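Local coordinates for heme-binding protein A / AI-2 binding protein A (Helicobacter pylori SS1, PDB 6OFQ), which binds the peptide STSA and probably delivers short peptides to an ABC transporter as its periplasmic substrate-binding protein, at residues Q126-K129 and A130-Y133; E157-D160 and D161-R165; N337-P340 and P341-G345; L357-A360 and K361-K365; Y412-R415 and T416-E420. All coordinates share one frame; numbering follows the deposited sequence. Where two conformers were deposited one is given.

Contact 1 (Q126-K129 and A130-Y133); sequences QMDK and AKRY
D128 and A130 meet just past the C-terminal end of helix 116-127, where the carboxylate of D128 receives a backbone N-H two residues on. D128 is the first residue to leave helical backbone angles, and a short run of turns follows it. The pattern is an Asx turn: A130 N donates to D128 OD1 at 2.9 Å, reaching that oxygen from above the carboxylate plane. The D128 CG stands anti to its own N (chi1 -179°), which brings OD1 to the N-H of A130. Two backbone bonds build the rest. K131 N donates to D128 O at 2.8 Å and is fairly straight, so D128 is tied to the turn through both its side chain and its carbonyl. R132 N reaches K129 O at 3.3 Å, a longer link.

Van der Waals contacts are few: carbons of A130 and K131 lie against the D128 carboxylate. The A130 CB rests 3.4 Å from D128 OD1. The extended K131 chain passes D128, with its CD 3.8 Å from D128 OD2.

The charged ends meet through water. D128 OD2 and K131 NZ are 4.6 Å apart, and one water bonds to both. K131 NZ also forms a salt bridge with E124, one turn before D128 on helix 116-127. R132 is held mainly by the carbonyls of Y134, S135 and K139 in the following loop. The contact lies at the surface, so these charges can be hydrated. A second water joins two like charges: it accepts from K129 NZ at 3.1 Å and, in the guanidinium plane, from R132 NH1 at 3.0 Å.

Contact 2 (E157-D160 and D161-R165); sequences EALD and DYTIR
D160 holds its CG between the backbone N and the carbonyl carbon (chi1 67°), which turns the carboxylate toward T163. The T163 OG1 lies beside its own N (chi1 -46°) and meets the D160 carboxylate. T163 OG1 donates to D160 OD1 at 2.7 Å, and Y162 N donates to the same oxygen at 2.8 Å. The two donors come from opposite faces of the carboxylate plane, so OD1 is gripped from both sides. The direct turn bond, T163 N to D160 O, is weak at 3.4 Å. The side chain of D160 thus reinforces the turn.

Further along, R165 N donates to E157 O at 2.8 Å, and E157 N returns a bond to R165 O. L159 N bonds to T163 O. In the conformer described, R165 bends at chi3 (-74°), and L159 CD1 sits over the centre of its guanidinium face, 3.7 Å from R165 CZ. The E157 carboxylate runs alongside this chain without a salt bridge, and R165 NE bonds to T93 OG1 on strand 91-96. The other side of the hairpin is apolar: A158 CB approaches I164 CD1 at 4.3 Å, and both side chains pack on helix 116-127.

The register slips by one residue between A158 and D160. The arrangement is an antiparallel beta hairpin with a beta bulge, closed by a type I turn from D160 to T163, at the margin of a five-stranded sheet.

Contact 3 (N337-P340 and P341-G345); sequences NPFP and PTIWG
P340 to I343 form a type I beta turn, in which I343 N donates to P340 O at 3.1 Å with an N-H...O angle of 162°. P341, at the second position of the turn, has a ring that fixes phi near the value this turn needs. The directly bonded prolines sit tightly, with P340 CB 3.5 Å from P341 CD. T342 OG1 comes 3.5 Å from P340 CG, but its hydrogen bond goes to the carbonyl of G290.

The F339 ring, just before the turn, reaches across to the residues that leave it. A chi1 of 63° tucks the ring over its own main chain and swings it toward I343 and G345. F339 CD2 touches I343 CB at 3.9 Å. The rim of the ring faces backbone: I343 O and G345 C both lie at its edge, near the ring plane, and F339 CZ is 3.7 Å from G345 C. The CD1 end of I343 meets P340 CD at 4.2 Å. F438 of helix 436-443 packs on F339, P340 and I343 together.

G345 has backbone angles at which a CB would jam against the carbonyl O of W344, which calls for glycine. The chemistry across the turn is mostly apolar. The loop's shape probably rests on the turn bond, proline rings and apolar packing, with hydrogen bonds to G290, Q488 and Y502 tying it to the fold.

Contact 4 (L357-A360 and K361-K365); sequences LKKA and KELLK
K359 and L363 meet one turn apart on helix 357-366, where K359 CG lies 4.1 Å from L363 CD1. The trans chi1 of K359 (-174°) brings CG near L363 while the rest of the chain runs outward. The two chains cross at an angle. L363 also folds back over the K359 carbonyl, with its CG 3.4 Å from K359 O.

The close packing is in the backbone and on the side turned to the protein. Four consecutive i to i+4 bonds of 2.9 to 3.1 Å join the segments: K361 N to L357 O, E362 N to K358 O, L363 N to K359 O and L364 N to A360 O. All are nearly straight. A360 and L364 are buried. Both pack on I398, as does L357, while K359, A360 and L363 also touch helix 308-317.

The other side is looser and faces solvent. K358 is exposed, and its long chain stretches outward. K361 is exposed too, but it also touches I398. The aliphatic start of K361 lies against the preceding turn, with its CG 3.4 Å from L357 O. E362 bends at chi2, and its carboxylate accepts from Q366 one turn later. At the start of the helix, D356 OD1 accepts from the N-H of K359.

No salt bridge or side-chain hydrogen bond joins the two segments. The chemistry implies an amphipathic helix: leucine and alanine seat it on the fold, and the exposed lysines are consistent with a charged, solvent-facing side.

Contact 5 (Y412-R415 and T416-E420); sequences YLKR and TGLGE
Y412 to G417 are the last turns of helix 409-417, and the chain then leaves through G419. T416 N and G417 N give regular i to i+4 bonds to Y412 O and L413 O. At the end, E420 N donates to R415 O at 3.1 Å, and G419 N turns back to T416 O. G419 has positive phi, which favours glycine.

The T416 hydroxyl bonds back to the carbonyl one turn earlier. With chi1 at 59°, OG1 is flanked by both main-chain branches of T416, and this directs it to Y412 O at 2.7 Å. T416 N reaches the same oxygen at 3.0 Å from the opposite face of the carbonyl plane, so Y412 O takes two donors. The T416 CG2 methyl then lies over the face of the Y412 ring, 4.2 Å from its centroid, in a CH-pi contact. The Y412 hydroxyl is held by the carbonyl of F425 on strand 423-429.

R415 and E420 form a salt bridge across the helix end. R415 NH1 donates to E420 OE1 at 2.8 Å. OE1 lies at the edge of the guanidinium, in its plane, and uses its syn lone pair. The two flat groups are turned 67° apart. The same OE1 also lies against the aliphatic part of R415, 3.3 Å from its CG. A water bonds to E420 OE2 at 3.0 Å and only weakly to R415 NH1.

Strands 373-380 and 423-429 back the Y412 and T416 side. The helix ends in a Schellman motif, with a salt bridge laid over it.

In the fold
The five contacts come in series along the chain, and none touches another. Contacts 1 and 2 are close neighbours, with centres about 19 Å apart. Contact 1 spans the end of helix 116-127, and the helix packs against the hairpin of contact 2, at the edge of the five-stranded antiparallel sheet. Contacts 3 and 5 lie nearer the centre of the molecule, about 15 and 16 Å from it. Contact 3 is in the loop before helix 357-366, which carries contact 4. Contact 5 ends helix 409-417, beside strands of the seven-stranded mixed sheet. Contacts 2 and 4 have centres about 61 Å apart, on opposite sides of the chain's centre. All five are local packing within a type II periplasmic binding protein.

Contact 1 (Q126-K129 and A130-Y133)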
# COMPACT_ATOMS: atom_id res chain seq x y z
N GLN A 126 10.29 -9.92 -13.27
CA GLN A 126 10.63 -8.61 -12.72
C GLN A 126 12.12 -8.41 -12.66
O GLN A 126 12.58 -7.28 -12.84
CB GLN A 126 9.97 -8.46 -11.34
CG GLN A 126 8.51 -8.89 -11.31
CD GLN A 126 7.76 -8.56 -10.03
OE1 GLN A 126 7.79 -7.39 -9.61
NE2 GLN A 126 7.10 -9.55 -9.40
N MET A 127 12.85 -9.48 -12.39
CA MET A 127 14.31 -9.42 -12.19
C MET A 127 15.07 -9.24 -13.52
O MET A 127 16.10 -8.56 -13.53
CB MET A 127 14.77 -10.71 -11.54
CG MET A 127 16.19 -10.60 -11.03
SD MET A 127 16.47 -11.84 -9.78
CE MET A 127 16.22 -13.35 -10.61
N ASP A 128 14.59 -9.90 -14.57
CA ASP A 128 15.30 -9.98 -15.86
C ASP A 128 14.42 -9.29 -16.91
O ASP A 128 13.38 -9.81 -17.27
CB ASP A 128 15.48 -11.48 -16.19
CG ASP A 128 16.22 -11.74 -17.49
OD1 ASP A 128 16.37 -10.80 -18.29
OD2 ASP A 128 16.60 -12.91 -17.68
N LYS A 129 14.92 -8.20 -17.47
CA LYS A 129 14.18 -7.45 -18.48
C LYS A 129 13.85 -8.27 -19.72
O LYS A 129 12.82 -8.06 -20.35
CB LYS A 129 14.88 -6.12 -18.79
CG LYS A 129 15.28 -5.31 -17.56
CD LYS A 129 14.19 -4.44 -16.95
CE LYS A 129 14.04 -3.17 -17.79
NZ LYS A 129 12.66 -2.79 -18.22
N ALA A 130 14.64 -9.27 -20.07
CA ALA A 130 14.26 -10.16 -21.16
C ALA A 130 13.06 -11.06 -20.94
O ALA A 130 12.46 -11.59 -21.88
CB ALA A 130 15.44 -11.02 -21.59
N LYS A 131 12.67 -11.18 -19.66
CA LYS A 131 11.57 -12.01 -19.25
C LYS A 131 10.40 -11.15 -18.76
O LYS A 131 9.45 -11.70 -18.22
CB LYS A 131 12.04 -12.96 -18.13
CG LYS A 131 13.01 -14.04 -18.64
CD LYS A 131 13.42 -14.93 -17.50
CE LYS A 131 14.08 -16.21 -18.04
NZ LYS A 131 14.70 -17.04 -16.95
N ARG A 132 10.41 -9.86 -19.07
CA ARG A 132 9.34 -8.96 -18.63
C ARG A 132 7.93 -9.43 -18.95
O ARG A 132 6.96 -8.98 -18.27
CB ARG A 132 9.60 -7.57 -19.22
CG ARG A 132 8.39 -6.69 -19.48
CD ARG A 132 8.84 -5.56 -20.39
NE ARG A 132 7.66 -4.76 -20.60
CZ ARG A 132 7.26 -3.76 -19.83
NH1 ARG A 132 7.98 -3.40 -18.78
NH2 ARG A 132 6.15 -3.11 -20.11
N TYR A 133 7.78 -10.19 -20.03
CA TYR A 133 6.53 -10.79 -20.51
C TYR A 133 5.70 -9.80 -21.30
O TYR A 133 5.45 -10.00 -22.51
CB TYR A 133 5.74 -11.46 -19.38
CG TYR A 133 4.47 -12.13 -19.85
CD1 TYR A 133 4.54 -13.42 -20.39
CD2 TYR A 133 3.24 -11.48 -19.73
CE1 TYR A 133 3.36 -14.05 -20.81
CE2 TYR A 133 2.06 -12.10 -20.17
CZ TYR A 133 2.16 -13.37 -20.74
OH TYR A 133 1.00 -14.04 -21.07
O HOH W 1 16.52 -15.00 -15.72
O HOH W 2 10.22 -4.43 -17.16

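Contact 2 (E157-D160 and D161-R165)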
# COMPACT_ATOMS: atom_id res chain seq x y z
N GLU A 157 16.68 -20.19 -7.76
CA GLU A 157 16.83 -21.52 -8.35
C GLU A 157 15.65 -22.38 -7.96
O GLU A 157 15.29 -22.44 -6.77
CB GLU A 157 18.06 -22.24 -7.79
CG GLU A 157 19.38 -21.56 -8.03
CD GLU A 157 20.42 -22.23 -7.12
OE1 GLU A 157 20.64 -21.85 -5.94
OE2 GLU A 157 20.98 -23.27 -7.57
N ALA A 158 15.13 -23.14 -8.92
CA ALA A 158 14.21 -24.25 -8.65
C ALA A 158 15.07 -25.50 -8.47
O ALA A 158 15.59 -26.04 -9.44
CB ALA A 158 13.20 -24.48 -9.79
N LEU A 159 15.28 -25.92 -7.25
CA LEU A 159 16.12 -27.08 -6.97
C LEU A 159 15.36 -28.34 -7.34
O LEU A 159 16.03 -29.31 -7.74
CB LEU A 159 16.50 -27.12 -5.48
CG LEU A 159 17.40 -25.92 -5.16
CD1 LEU A 159 17.70 -25.92 -3.67
CD2 LEU A 159 18.64 -25.81 -6.02
N ASP A 160 14.03 -28.37 -7.24
CA ASP A 160 13.22 -29.39 -7.83
C ASP A 160 11.85 -28.74 -8.04
O ASP A 160 11.73 -27.52 -7.87
CB ASP A 160 13.21 -30.70 -7.01
CG ASP A 160 12.55 -30.63 -5.65
OD1 ASP A 160 11.79 -29.65 -5.37
OD2 ASP A 160 12.67 -31.57 -4.78
N ASP A 161 10.82 -29.51 -8.36
CA ASP A 161 9.56 -28.88 -8.70
C ASP A 161 8.87 -28.29 -7.47
O ASP A 161 7.90 -27.52 -7.64
CB ASP A 161 8.59 -29.92 -9.28
CG ASP A 161 8.97 -30.39 -10.66
OD1 ASP A 161 9.89 -29.89 -11.32
OD2 ASP A 161 8.30 -31.36 -11.06
N TYR A 162 9.34 -28.54 -6.25
CA TYR A 162 8.69 -28.05 -5.04
C TYR A 162 9.68 -27.38 -4.10
O TYR A 162 9.42 -27.24 -2.92
CB TYR A 162 7.91 -29.14 -4.29
CG TYR A 162 6.84 -29.68 -5.17
CD1 TYR A 162 5.68 -28.96 -5.49
CD2 TYR A 162 7.02 -30.95 -5.72
CE1 TYR A 162 4.70 -29.53 -6.31
CE2 TYR A 162 6.04 -31.52 -6.52
CZ TYR A 162 4.91 -30.79 -6.82
OH TYR A 162 3.97 -31.45 -7.59
N THR A 163 10.78 -26.89 -4.67
CA THR A 163 11.84 -26.25 -3.83
C THR A 163 12.46 -25.07 -4.57
O THR A 163 13.00 -25.20 -5.67
CB THR A 163 12.96 -27.28 -3.43
OG1 THR A 163 12.36 -28.48 -2.97
CG2 THR A 163 13.86 -26.69 -2.33
N ILE A 164 12.39 -23.91 -3.91
CA ILE A 164 12.97 -22.69 -4.40
C ILE A 164 14.07 -22.17 -3.47
O ILE A 164 13.87 -22.11 -2.26
CB ILE A 164 11.88 -21.59 -4.60
CG1 ILE A 164 10.97 -21.91 -5.83
CG2 ILE A 164 12.53 -20.23 -4.73
CD1 ILE A 164 11.60 -21.51 -7.14
N ARG A 165 15.22 -21.83 -4.02
CA ARG A 165 16.32 -21.28 -3.22
C ARG A 165 16.71 -19.89 -3.73
O ARG A 165 17.00 -19.72 -4.91
CB ARG A 165 17.56 -22.17 -3.28
CG ARG A 165 18.74 -21.59 -2.52
CD ARG A 165 19.84 -22.61 -2.31
NE ARG A 165 19.42 -23.57 -1.27
CZ ARG A 165 19.96 -24.77 -1.03
NH1 ARG A 165 20.92 -25.28 -1.77
NH2 ARG A 165 19.46 -25.50 -0.07
O HOH W 3 19.82 -19.37 -5.36

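Contact 3 (N337-P340 and P341-G345)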
# COMPACT_ATOMS: atom_id res chain seq x y z
N ASN A 337 7.22 11.41 12.46
CA ASN A 337 8.14 10.61 11.63
C ASN A 337 7.43 10.05 10.41
O ASN A 337 6.19 10.03 10.31
CB ASN A 337 8.76 9.48 12.47
CG ASN A 337 9.48 10.02 13.70
OD1 ASN A 337 10.40 10.84 13.51
ND2 ASN A 337 9.02 9.66 14.91
N PRO A 338 8.19 9.49 9.46
CA PRO A 338 7.54 9.01 8.22
C PRO A 338 6.61 7.83 8.37
O PRO A 338 5.83 7.59 7.47
CB PRO A 338 8.67 8.65 7.30
CG PRO A 338 9.81 9.50 7.81
CD PRO A 338 9.66 9.54 9.31
N PHE A 339 6.67 7.11 9.48
CA PHE A 339 5.84 5.93 9.74
C PHE A 339 5.18 6.05 11.11
O PHE A 339 5.68 6.78 11.97
CB PHE A 339 6.66 4.65 9.58
CG PHE A 339 7.78 4.53 10.55
CD1 PHE A 339 9.06 4.94 10.25
CD2 PHE A 339 7.62 3.83 11.73
CE1 PHE A 339 10.09 4.77 11.17
CE2 PHE A 339 8.63 3.67 12.65
CZ PHE A 339 9.89 4.08 12.37
N PRO A 340 4.10 5.32 11.35
CA PRO A 340 3.31 5.51 12.57
C PRO A 340 3.92 4.79 13.78
O PRO A 340 4.65 3.80 13.62
CB PRO A 340 1.94 4.98 12.20
CG PRO A 340 2.22 3.92 11.18
CD PRO A 340 3.36 4.52 10.36
N PRO A 341 3.51 5.22 14.99
CA PRO A 341 4.07 4.69 16.22
C PRO A 341 3.59 3.28 16.58
O PRO A 341 4.11 2.72 17.54
CB PRO A 341 3.69 5.72 17.28
CG PRO A 341 2.59 6.45 16.70
CD PRO A 341 2.72 6.44 15.23
N THR A 342 2.69 2.74 15.77
CA THR A 342 2.33 1.31 15.85
C THR A 342 3.45 0.41 15.33
O THR A 342 3.30 -0.78 15.53
CB THR A 342 1.05 1.08 15.07
OG1 THR A 342 1.15 1.86 13.84
CG2 THR A 342 -0.12 1.60 15.86
N ILE A 343 4.50 0.94 14.72
CA ILE A 343 5.63 0.15 14.28
C ILE A 343 6.79 0.45 15.22
O ILE A 343 7.07 1.59 15.57
CB ILE A 343 5.92 0.48 12.82
CG1 ILE A 343 4.71 0.22 11.94
CG2 ILE A 343 7.15 -0.30 12.33
CD1 ILE A 343 4.93 0.63 10.51
N TRP A 344 7.53 -0.63 15.48
CA TRP A 344 8.75 -0.48 16.22
C TRP A 344 9.78 0.44 15.57
O TRP A 344 9.77 0.62 14.34
CB TRP A 344 9.41 -1.83 16.48
CG TRP A 344 9.94 -2.58 15.26
CD1 TRP A 344 9.21 -3.41 14.46
CD2 TRP A 344 11.23 -2.46 14.66
NE1 TRP A 344 10.00 -3.91 13.44
CE2 TRP A 344 11.24 -3.34 13.55
CE3 TRP A 344 12.39 -1.72 14.95
CZ2 TRP A 344 12.34 -3.54 12.75
CZ3 TRP A 344 13.51 -1.96 14.11
CH2 TRP A 344 13.45 -2.80 13.02
N GLY A 345 10.65 1.06 16.37
CA GLY A 345 11.71 1.89 15.82
C GLY A 345 11.36 3.35 15.65
O GLY A 345 12.21 4.19 15.32

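Contact 4 (L357-A360 and K361-K365)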
# COMPACT_ATOMS: atom_id res chain seq x y z
N LEU A 357 3.68 31.22 12.32
CA LEU A 357 3.62 32.00 11.11
C LEU A 357 4.75 33.01 10.98
O LEU A 357 5.22 33.22 9.87
CB LEU A 357 2.29 32.76 11.02
CG LEU A 357 1.13 31.85 10.66
CD1 LEU A 357 -0.10 32.75 10.46
CD2 LEU A 357 1.39 31.18 9.32
N LYS A 358 5.09 33.69 12.09
CA LYS A 358 6.22 34.65 12.05
C LYS A 358 7.50 33.94 11.62
O LYS A 358 8.17 34.43 10.72
CB LYS A 358 6.48 35.39 13.37
CG LYS A 358 5.44 36.49 13.48
CD LYS A 358 5.46 37.22 14.81
CE LYS A 358 4.30 38.20 14.90
NZ LYS A 358 4.15 38.68 16.30
N LYS A 359 7.74 32.77 12.20
CA LYS A 359 8.94 32.02 11.78
C LYS A 359 8.86 31.63 10.31
O LYS A 359 9.84 31.67 9.57
CB LYS A 359 9.09 30.80 12.68
CG LYS A 359 10.36 30.03 12.45
CD LYS A 359 10.43 28.93 13.50
CE LYS A 359 11.65 28.07 13.22
NZ LYS A 359 12.87 28.48 13.96
N ALA A 360 7.69 31.22 9.83
CA ALA A 360 7.55 30.80 8.46
C ALA A 360 7.87 31.93 7.51
O ALA A 360 8.55 31.77 6.50
CB ALA A 360 6.17 30.25 8.15
N LYS A 361 7.28 33.07 7.82
CA LYS A 361 7.56 34.22 6.97
C LYS A 361 9.04 34.60 6.96
O LYS A 361 9.53 34.97 5.90
CB LYS A 361 6.71 35.41 7.45
CG LYS A 361 5.22 35.35 7.22
CD LYS A 361 4.44 36.40 8.02
CE LYS A 361 3.01 36.41 7.50
NZ LYS A 361 2.24 37.35 8.36
N GLU A 362 9.66 34.58 8.12
CA GLU A 362 11.09 34.85 8.28
C GLU A 362 11.93 33.89 7.42
O GLU A 362 12.82 34.30 6.68
CB GLU A 362 11.51 34.77 9.74
CG GLU A 362 12.99 35.08 9.98
CD GLU A 362 13.45 36.41 9.40
OE1 GLU A 362 12.69 37.41 9.32
OE2 GLU A 362 14.64 36.44 9.03
N LEU A 363 11.61 32.61 7.49
CA LEU A 363 12.32 31.63 6.66
C LEU A 363 12.25 31.92 5.18
O LEU A 363 13.22 31.75 4.45
CB LEU A 363 11.84 30.22 7.02
CG LEU A 363 12.37 29.73 8.36
CD1 LEU A 363 11.54 28.56 8.84
CD2 LEU A 363 13.81 29.21 8.23
N LEU A 364 11.06 32.23 4.70
CA LEU A 364 10.94 32.68 3.33
C LEU A 364 11.69 33.93 2.94
O LEU A 364 12.25 33.90 1.85
CB LEU A 364 9.47 32.91 2.92
CG LEU A 364 8.58 31.72 2.65
CD1 LEU A 364 7.25 32.19 2.06
CD2 LEU A 364 9.28 30.82 1.64
N LYS A 365 11.77 34.89 3.86
CA LYS A 365 12.64 36.05 3.64
C LYS A 365 14.08 35.57 3.53
O LYS A 365 14.80 36.01 2.63
CB LYS A 365 12.55 37.08 4.75
CG LYS A 365 11.23 37.81 4.76
CD LYS A 365 11.31 39.01 5.71
CE LYS A 365 9.98 39.75 5.69
NZ LYS A 365 9.65 40.15 7.08

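Contact 5 (Y412-R415 and T416-E420)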
# COMPACT_ATOMS: atom_id res chain seq x y z
N TYR A 412 -3.92 10.24 -11.04
CA TYR A 412 -3.13 10.87 -9.98
C TYR A 412 -1.90 10.02 -9.74
O TYR A 412 -0.79 10.52 -9.55
CB TYR A 412 -4.01 10.95 -8.74
CG TYR A 412 -3.39 11.67 -7.57
CD1 TYR A 412 -3.62 13.00 -7.39
CD2 TYR A 412 -2.70 10.99 -6.58
CE1 TYR A 412 -3.07 13.70 -6.35
CE2 TYR A 412 -2.17 11.67 -5.50
CZ TYR A 412 -2.42 13.03 -5.37
OH TYR A 412 -1.98 13.79 -4.30
N LEU A 413 -2.08 8.73 -9.57
CA LEU A 413 -0.94 7.79 -9.38
C LEU A 413 0.06 7.87 -10.54
O LEU A 413 1.26 7.90 -10.32
CB LEU A 413 -1.47 6.36 -9.24
CG LEU A 413 -2.31 6.03 -8.00
CD1 LEU A 413 -3.07 4.72 -8.11
CD2 LEU A 413 -1.36 5.84 -6.84
N LYS A 414 -0.45 8.03 -11.76
CA LYS A 414 0.45 8.06 -12.91
C LYS A 414 1.27 9.35 -12.93
O LYS A 414 2.51 9.38 -13.02
CB LYS A 414 -0.38 7.93 -14.20
CG LYS A 414 0.43 7.97 -15.49
CD LYS A 414 -0.39 7.99 -16.79
CE LYS A 414 0.59 8.10 -17.96
NZ LYS A 414 1.67 7.05 -18.07
N ARG A 415 0.58 10.49 -12.77
CA ARG A 415 1.23 11.79 -12.88
C ARG A 415 2.19 12.03 -11.72
O ARG A 415 3.30 12.51 -11.94
CB ARG A 415 0.22 12.91 -12.94
CG ARG A 415 -0.67 12.84 -14.16
CD ARG A 415 -1.64 14.00 -14.21
NE ARG A 415 -2.47 14.01 -15.43
CZ ARG A 415 -2.08 14.51 -16.59
NH1 ARG A 415 -0.88 15.02 -16.78
NH2 ARG A 415 -2.92 14.49 -17.63
N THR A 416 1.82 11.69 -10.47
CA THR A 416 2.75 11.83 -9.36
C THR A 416 3.92 10.83 -9.49
O THR A 416 5.05 11.16 -9.13
CB THR A 416 2.03 11.67 -7.98
OG1 THR A 416 1.40 10.38 -7.90
CG2 THR A 416 1.05 12.81 -7.71
N GLY A 417 3.65 9.63 -10.01
CA GLY A 417 4.75 8.69 -10.23
C GLY A 417 5.84 9.19 -11.15
O GLY A 417 6.97 8.76 -11.09
N LEU A 418 5.43 10.04 -12.09
CA LEU A 418 6.30 10.68 -13.09
C LEU A 418 6.87 12.00 -12.67
O LEU A 418 7.53 12.69 -13.48
CB LEU A 418 5.58 10.77 -14.42
CG LEU A 418 5.24 9.45 -15.07
CD1 LEU A 418 4.47 9.65 -16.37
CD2 LEU A 418 6.49 8.62 -15.32
N GLY A 419 6.59 12.47 -11.45
CA GLY A 419 7.14 13.71 -10.95
C GLY A 419 6.47 14.98 -11.47
O GLY A 419 7.11 16.03 -11.41
N GLU A 420 5.23 14.89 -11.95
CA GLU A 420 4.60 16.06 -12.53
C GLU A 420 4.25 17.12 -11.50
O GLU A 420 4.13 18.32 -11.81
CB GLU A 420 3.35 15.66 -13.33
CG GLU A 420 3.73 14.87 -14.55
CD GLU A 420 2.57 14.50 -15.44
OE1 GLU A 420 1.47 15.03 -15.25
OE2 GLU A 420 2.76 13.63 -16.30
O HOH W 4 1.71 14.80 -18.83